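Side-chain contacts in FAA hydrolase family protein (Pseudomonas aeruginosa, PDB 6J5Y), which probably hydrolyses fumarylpyruvate to fumarate and pyruvate in a metal-dependent active site, which here holds manganese and pyruvate: residues E99-H104 against T183-S188; A140-L145 against G196-T201; S149-P154 against D221-L226. All blocks are in the same frame, centred on the assembly; numbering follows the deposited sequence.

Contact 1: residues E99-H104 against T183-S188; sequences EQAEEH and TVSYLS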
# COMPACT_ATOMS: atom_id res chain seq x y z
N GLU A 99 -5.60 6.40 21.19
CA GLU A 99 -4.44 6.95 21.95
C GLU A 99 -3.24 5.99 21.94
O GLU A 99 -2.12 6.47 22.11
CB GLU A 99 -4.87 7.27 23.38
CG GLU A 99 -5.89 8.40 23.46
CD GLU A 99 -7.33 7.96 23.30
OE1 GLU A 99 -7.54 6.75 23.29
OE2 GLU A 99 -8.24 8.83 23.21
N GLN A 100 -3.41 4.68 21.78
CA GLN A 100 -2.26 3.74 21.77
C GLN A 100 -2.07 3.09 20.39
O GLN A 100 -1.18 2.23 20.26
CB GLN A 100 -2.43 2.66 22.85
CG GLN A 100 -3.67 1.79 22.67
CD GLN A 100 -3.58 0.47 23.40
OE1 GLN A 100 -4.06 0.32 24.54
NE2 GLN A 100 -2.97 -0.50 22.74
N ALA A 101 -2.87 3.47 19.39
CA ALA A 101 -2.98 2.76 18.08
C ALA A 101 -1.62 2.76 17.36
O ALA A 101 -1.17 1.71 16.91
CB ALA A 101 -4.04 3.40 17.25
N GLU A 102 -0.98 3.92 17.25
CA GLU A 102 0.33 4.05 16.56
C GLU A 102 1.40 3.25 17.28
O GLU A 102 2.38 2.87 16.62
CB GLU A 102 0.77 5.50 16.50
CG GLU A 102 0.21 6.21 15.30
CD GLU A 102 0.26 7.71 15.44
OE1 GLU A 102 0.61 8.36 14.46
OE2 GLU A 102 -0.05 8.21 16.55
N GLU A 103 1.22 2.97 18.58
CA GLU A 103 2.18 2.14 19.35
C GLU A 103 2.19 0.71 18.78
O GLU A 103 3.20 -0.01 19.00
CB GLU A 103 1.84 2.13 20.84
CG GLU A 103 2.94 1.52 21.69
CD GLU A 103 2.61 0.18 22.33
OE1 GLU A 103 1.79 0.17 23.27
OE2 GLU A 103 3.19 -0.84 21.90
N HIS A 104 1.15 0.31 18.04
CA HIS A 104 1.08 -1.06 17.43
C HIS A 104 1.88 -1.10 16.12
O HIS A 104 2.08 -2.21 15.60
CB HIS A 104 -0.38 -1.49 17.24
CG HIS A 104 -1.03 -1.74 18.56
ND1 HIS A 104 -1.40 -3.01 18.99
CD2 HIS A 104 -1.28 -0.89 19.58
CE1 HIS A 104 -1.90 -2.92 20.22
NE2 HIS A 104 -1.83 -1.62 20.61
N THR A 183 -6.86 4.44 11.29
CA THR A 183 -6.98 3.26 10.39
C THR A 183 -6.69 2.00 11.22
O THR A 183 -7.38 0.99 11.05
CB THR A 183 -6.12 3.37 9.12
OG1 THR A 183 -4.73 3.35 9.45
CG2 THR A 183 -6.40 4.60 8.31
N VAL A 184 -5.68 2.03 12.09
CA VAL A 184 -5.34 0.87 12.96
C VAL A 184 -6.50 0.60 13.93
O VAL A 184 -6.91 -0.55 14.02
CB VAL A 184 -4.00 1.11 13.67
CG1 VAL A 184 -3.77 0.14 14.82
CG2 VAL A 184 -2.86 1.09 12.68
N SER A 185 -7.00 1.61 14.64
CA SER A 185 -8.17 1.48 15.54
C SER A 185 -9.33 0.90 14.75
O SER A 185 -9.90 -0.10 15.21
CB SER A 185 -8.59 2.79 16.18
OG SER A 185 -7.69 3.12 17.20
N TYR A 186 -9.68 1.47 13.61
CA TYR A 186 -10.95 1.08 12.93
C TYR A 186 -10.81 -0.32 12.32
O TYR A 186 -11.71 -1.14 12.47
CB TYR A 186 -11.43 2.17 11.98
CG TYR A 186 -11.68 3.50 12.65
CD1 TYR A 186 -11.87 3.60 14.02
CD2 TYR A 186 -11.73 4.67 11.91
CE1 TYR A 186 -12.10 4.82 14.63
CE2 TYR A 186 -11.98 5.90 12.51
CZ TYR A 186 -12.14 5.98 13.88
OH TYR A 186 -12.34 7.18 14.49
N LEU A 187 -9.69 -0.62 11.67
CA LEU A 187 -9.39 -1.99 11.16
C LEU A 187 -9.57 -3.00 12.30
O LEU A 187 -10.18 -4.09 12.07
CB LEU A 187 -7.95 -1.97 10.63
CG LEU A 187 -7.55 -2.86 9.47
CD1 LEU A 187 -8.57 -2.91 8.33
CD2 LEU A 187 -6.19 -2.39 8.97
N SER A 188 -9.08 -2.66 13.50
CA SER A 188 -9.07 -3.56 14.68
C SER A 188 -10.49 -3.80 15.22
O SER A 188 -10.59 -4.65 16.10
CB SER A 188 -8.14 -3.04 15.77
OG SER A 188 -8.72 -1.97 16.51
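The methyl group of A101 overlaps the side chains of V184 and S185, two neighbours on one turn of helix 180-190. Its CB lies 3.7 Å from S185 OG and 4.1 Å from V184 CG1, so a single carbon meets a polar tip and an apolar branch together. Such a small side chain lets the backbones come close: the CA atoms of A101 and S185 are 5.9 Å apart. V184 presents CG1, which stands anti to its own backbone N (chi1 166°) and thereby reaches across to A101 O at 3.7 Å. That carbonyl is already engaged within its own segment as acceptor for H104 N, and the valine methyl simply lies against it. Farther along, H104 brings its CB to the fringe of the same methyl. Its ring has other partners: ND1 bonds to K91 O, while NE2 takes a weak, bent bond from Q100 NE2. S185 OG is not left to the alanine methyl, since it is hydrogen-bonded to I96 O. One turn on, S188 OG donates to S185 O over 2.6 Å, tilted 28° from the carbonyl plane, and also bonds to I96 N. Helix 180-190 meanwhile rests L187 on strands 26-30 and 50-54. The contact thus joins a short helical turn to a helix packed on the curled mixed sheet of the FAH fold.

Contact 2: residues A140-L145 against G196-T201; sequences APIGPL and GDLVFT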
# COMPACT_ATOMS: atom_id res chain seq x y z
N ALA A 140 1.51 -5.48 -5.17
CA ALA A 140 1.95 -4.63 -4.04
C ALA A 140 3.46 -4.55 -3.92
O ALA A 140 4.03 -5.06 -2.96
CB ALA A 140 1.34 -5.09 -2.73
N PRO A 141 4.13 -3.81 -4.84
CA PRO A 141 5.53 -3.44 -4.62
C PRO A 141 5.70 -2.58 -3.36
O PRO A 141 4.86 -1.74 -3.06
CB PRO A 141 5.87 -2.66 -5.90
CG PRO A 141 4.88 -3.20 -6.93
CD PRO A 141 3.60 -3.30 -6.12
N ILE A 142 6.80 -2.78 -2.65
CA ILE A 142 7.07 -2.05 -1.39
C ILE A 142 8.58 -1.90 -1.18
O ILE A 142 9.32 -2.83 -1.56
CB ILE A 142 6.40 -2.79 -0.22
CG1 ILE A 142 6.44 -1.97 1.07
CG2 ILE A 142 7.03 -4.17 -0.02
CD1 ILE A 142 5.63 -2.59 2.19
N GLY A 143 9.01 -0.77 -0.60
CA GLY A 143 10.41 -0.50 -0.29
C GLY A 143 10.83 -1.14 1.03
O GLY A 143 10.01 -1.78 1.70
N PRO A 144 12.09 -0.94 1.45
CA PRO A 144 12.54 -1.31 2.79
C PRO A 144 11.67 -0.74 3.92
O PRO A 144 11.08 0.32 3.78
CB PRO A 144 13.98 -0.78 2.88
CG PRO A 144 14.17 0.11 1.68
CD PRO A 144 13.17 -0.35 0.65
N LEU A 145 11.57 -1.49 5.00
CA LEU A 145 10.75 -1.11 6.17
C LEU A 145 11.59 -0.25 7.10
O LEU A 145 12.64 -0.71 7.55
CB LEU A 145 10.26 -2.38 6.85
CG LEU A 145 9.21 -2.16 7.94
CD1 LEU A 145 8.01 -1.39 7.42
CD2 LEU A 145 8.78 -3.50 8.52
N GLY A 196 3.09 -8.65 11.76
CA GLY A 196 3.29 -9.03 10.35
C GLY A 196 2.29 -8.37 9.43
O GLY A 196 2.56 -8.32 8.22
N ASP A 197 1.14 -7.95 9.96
CA ASP A 197 0.07 -7.33 9.14
C ASP A 197 0.62 -6.03 8.55
O ASP A 197 1.42 -5.33 9.26
CB ASP A 197 -1.20 -7.09 9.95
CG ASP A 197 -2.04 -8.31 10.27
OD1 ASP A 197 -1.71 -9.43 9.78
OD2 ASP A 197 -3.00 -8.14 11.05
N LEU A 198 0.25 -5.72 7.30
CA LEU A 198 0.61 -4.42 6.68
C LEU A 198 -0.69 -3.67 6.43
O LEU A 198 -1.73 -4.35 6.19
CB LEU A 198 1.35 -4.60 5.35
CG LEU A 198 2.57 -5.51 5.37
CD1 LEU A 198 3.23 -5.51 3.99
CD2 LEU A 198 3.57 -5.03 6.42
N VAL A 199 -0.63 -2.35 6.55
CA VAL A 199 -1.76 -1.47 6.15
C VAL A 199 -1.24 -0.48 5.11
O VAL A 199 -0.41 0.35 5.46
CB VAL A 199 -2.40 -0.74 7.34
CG1 VAL A 199 -3.64 0.05 6.91
CG2 VAL A 199 -2.68 -1.68 8.48
N PHE A 200 -1.73 -0.61 3.88
CA PHE A 200 -1.64 0.39 2.79
C PHE A 200 -2.72 1.44 3.11
O PHE A 200 -3.89 1.10 3.12
CB PHE A 200 -1.82 -0.30 1.44
CG PHE A 200 -0.61 -1.03 0.90
CD1 PHE A 200 -0.05 -2.08 1.60
CD2 PHE A 200 -0.06 -0.67 -0.32
CE1 PHE A 200 1.07 -2.75 1.10
CE2 PHE A 200 1.04 -1.35 -0.83
CZ PHE A 200 1.60 -2.39 -0.13
N THR A 201 -2.32 2.67 3.41
CA THR A 201 -3.21 3.69 4.00
C THR A 201 -3.99 4.47 2.94
O THR A 201 -4.76 5.38 3.34
CB THR A 201 -2.39 4.63 4.88
OG1 THR A 201 -1.33 5.20 4.09
CG2 THR A 201 -1.82 3.89 6.07
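Strands 140-142 and 198-200 pass at 10.9 Å with their directions 103° apart, nearly perpendicular, and no hydrogen bond spans the gap. Both belong to the curled mixed sheet of the FAH-type beta roll; here they face each other across its interior, and mostly side chains fill the distance between them. I142 and L198 do so tip to tip, CD1 of the isoleucine lying 4.2 Å from CD1 of the leucine. Each is stretched to make that reach. In I142 the chain runs on in extended form, with CG1 anti to the backbone N (chi1 -170°) and CD1 anti in turn to CA, while L198 holds CD1 in a similarly straight line beyond CG (chi2 -177°). L12 of strand 11-13 touches both residues. Two residues away on each strand, the partners are unequal: A140 offers only a methyl, and F200 reaches across with its ring. The ring also packs on V86 and on E84, a manganese ligand that takes part in the pyruvate pocket, so this apolar core continues directly into the second shell of the metal site. A140 CB comes to F200 CZ at 3.8 Å, on an oblique line to the ring. The carbonyl of P141 approaches the ring differently, at its edge and near its plane, with P141 O 4.4 Å from F200 CZ.

Contact 3: residues S149-P154 against D221-L226; sequences SQVGHP and DGLGEL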
# COMPACT_ATOMS: atom_id res chain seq x y z
N SER A 149 11.39 3.01 15.69
CA SER A 149 12.55 3.25 16.59
C SER A 149 13.51 4.23 15.91
O SER A 149 14.12 5.03 16.64
CB SER A 149 13.25 1.96 16.98
OG SER A 149 14.04 1.47 15.90
N GLN A 150 13.62 4.21 14.58
CA GLN A 150 14.41 5.21 13.80
C GLN A 150 13.55 6.45 13.53
O GLN A 150 13.97 7.54 13.97
CB GLN A 150 14.94 4.65 12.48
CG GLN A 150 16.06 3.61 12.64
CD GLN A 150 16.39 2.89 11.35
OE1 GLN A 150 16.83 1.74 11.35
NE2 GLN A 150 16.13 3.54 10.22
N VAL A 151 12.40 6.30 12.88
CA VAL A 151 11.67 7.41 12.17
C VAL A 151 10.47 7.90 12.98
O VAL A 151 9.77 8.84 12.50
CB VAL A 151 11.23 6.97 10.76
CG1 VAL A 151 12.41 6.57 9.88
CG2 VAL A 151 10.20 5.84 10.82
N GLY A 152 10.22 7.32 14.16
CA GLY A 152 9.06 7.64 15.01
C GLY A 152 7.74 7.30 14.33
O GLY A 152 7.69 6.33 13.56
N HIS A 153 6.69 8.07 14.61
CA HIS A 153 5.36 7.91 13.97
C HIS A 153 5.02 9.23 13.30
O HIS A 153 4.37 10.08 13.89
CB HIS A 153 4.31 7.45 14.98
CG HIS A 153 4.71 6.21 15.72
ND1 HIS A 153 4.59 4.94 15.15
CD2 HIS A 153 5.22 6.03 16.96
CE1 HIS A 153 5.02 4.04 16.02
NE2 HIS A 153 5.39 4.68 17.15
N PRO A 154 5.44 9.42 12.04
CA PRO A 154 5.27 10.70 11.36
C PRO A 154 3.79 10.96 11.06
O PRO A 154 3.10 10.04 10.64
CB PRO A 154 6.10 10.54 10.07
CG PRO A 154 6.04 9.06 9.81
CD PRO A 154 6.05 8.40 11.17
N ASP A 221 8.98 11.25 2.52
CA ASP A 221 9.98 11.88 3.42
C ASP A 221 10.40 10.92 4.53
O ASP A 221 9.51 10.40 5.26
CB ASP A 221 9.47 13.17 4.05
CG ASP A 221 9.25 14.30 3.06
OD1 ASP A 221 9.85 14.26 1.99
OD2 ASP A 221 8.50 15.21 3.39
N GLY A 222 11.70 10.75 4.72
CA GLY A 222 12.26 9.87 5.77
C GLY A 222 12.22 8.40 5.36
O GLY A 222 12.90 7.64 6.02
N LEU A 223 11.51 8.02 4.29
CA LEU A 223 11.23 6.59 3.95
C LEU A 223 11.87 6.20 2.61
O LEU A 223 11.58 5.12 2.11
CB LEU A 223 9.72 6.36 3.94
CG LEU A 223 9.00 6.65 5.26
CD1 LEU A 223 7.56 6.18 5.18
CD2 LEU A 223 9.70 5.97 6.43
N GLY A 224 12.74 7.04 2.07
CA GLY A 224 13.42 6.79 0.79
C GLY A 224 12.42 6.61 -0.34
O GLY A 224 11.34 7.21 -0.30
N GLU A 225 12.78 5.77 -1.30
CA GLU A 225 12.20 5.76 -2.66
C GLU A 225 11.83 4.33 -3.06
O GLU A 225 12.36 3.37 -2.47
CB GLU A 225 13.23 6.34 -3.62
CG GLU A 225 14.46 5.46 -3.75
CD GLU A 225 15.52 5.63 -2.67
OE1 GLU A 225 16.36 6.55 -2.86
OE2 GLU A 225 15.51 4.89 -1.64
N LEU A 226 10.98 4.21 -4.07
CA LEU A 226 10.51 2.91 -4.62
C LEU A 226 10.54 3.02 -6.14
O LEU A 226 9.72 3.77 -6.67
CB LEU A 226 9.10 2.64 -4.10
CG LEU A 226 8.42 1.38 -4.63
CD1 LEU A 226 9.24 0.16 -4.28
CD2 LEU A 226 7.02 1.25 -4.08
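V151, the last residue of helix 148-151, can be followed outward from its CB, which is directed at the turn formed by G222 and L223. CB itself makes no close approach; it serves as the fork from which two methyls reach across. CG1, anti to the carbonyl carbon of V151 (chi1 -60°), ends 4.0 Å from G222 O, lying against the carbonyl of a residue that has no side chain. CG2 takes the other branch, between the backbone N and the carbonyl carbon, and comes 4.4 Å from L223 CD2. That leucine methyl is equally near the first branch, V151 CG1 to L223 CD2 also measuring 4.4 Å, and so it faces the notch between the two valine methyls. L223 starts out across the line of approach, and only the end of its side chain turns to the valine. Y146 of strand 140-147 touches both side chains and joins them in one small apolar cluster, to which Y108 and V110 add on the leucine side. The backbone changes course on both sides of the contact. G152 ends the helix with a positive phi of 63° and turns the chain away, while L223 and G224 form a classic beta bulge against the end of strand 215-220. No hydrogen bond or charge links the two segments, and only 97 Å² is buried between them. The chemistry is therefore that of dispersion between methyls, and between a methyl and a backbone carbonyl, which implies a light, non-directional contact whose leucine is buried while its glycine stays at the surface.

Overall arrangement
The three contacts interlock along the chain, each alternating its segments with those of the others. Contact 1 meets contact 2 where L187 CD2 packs at 3.6 Å on V199 CG2, helix 180-190 leading on to strand 198-200. Contact 3 meets contact 2 through L226, whose CD1 lies 3.8 Å from I142 C, and meets contact 1 where H153 CE1 approaches E102 O at 3.0 Å. Contact 2 is the most central, its centre about 6 Å from that of the chain, against about 17 and 15 Å for the centres of contacts 1 and 3. It also adjoins the active site: the F200 side chain is about 6 Å from manganese and about 7 Å from pyruvate.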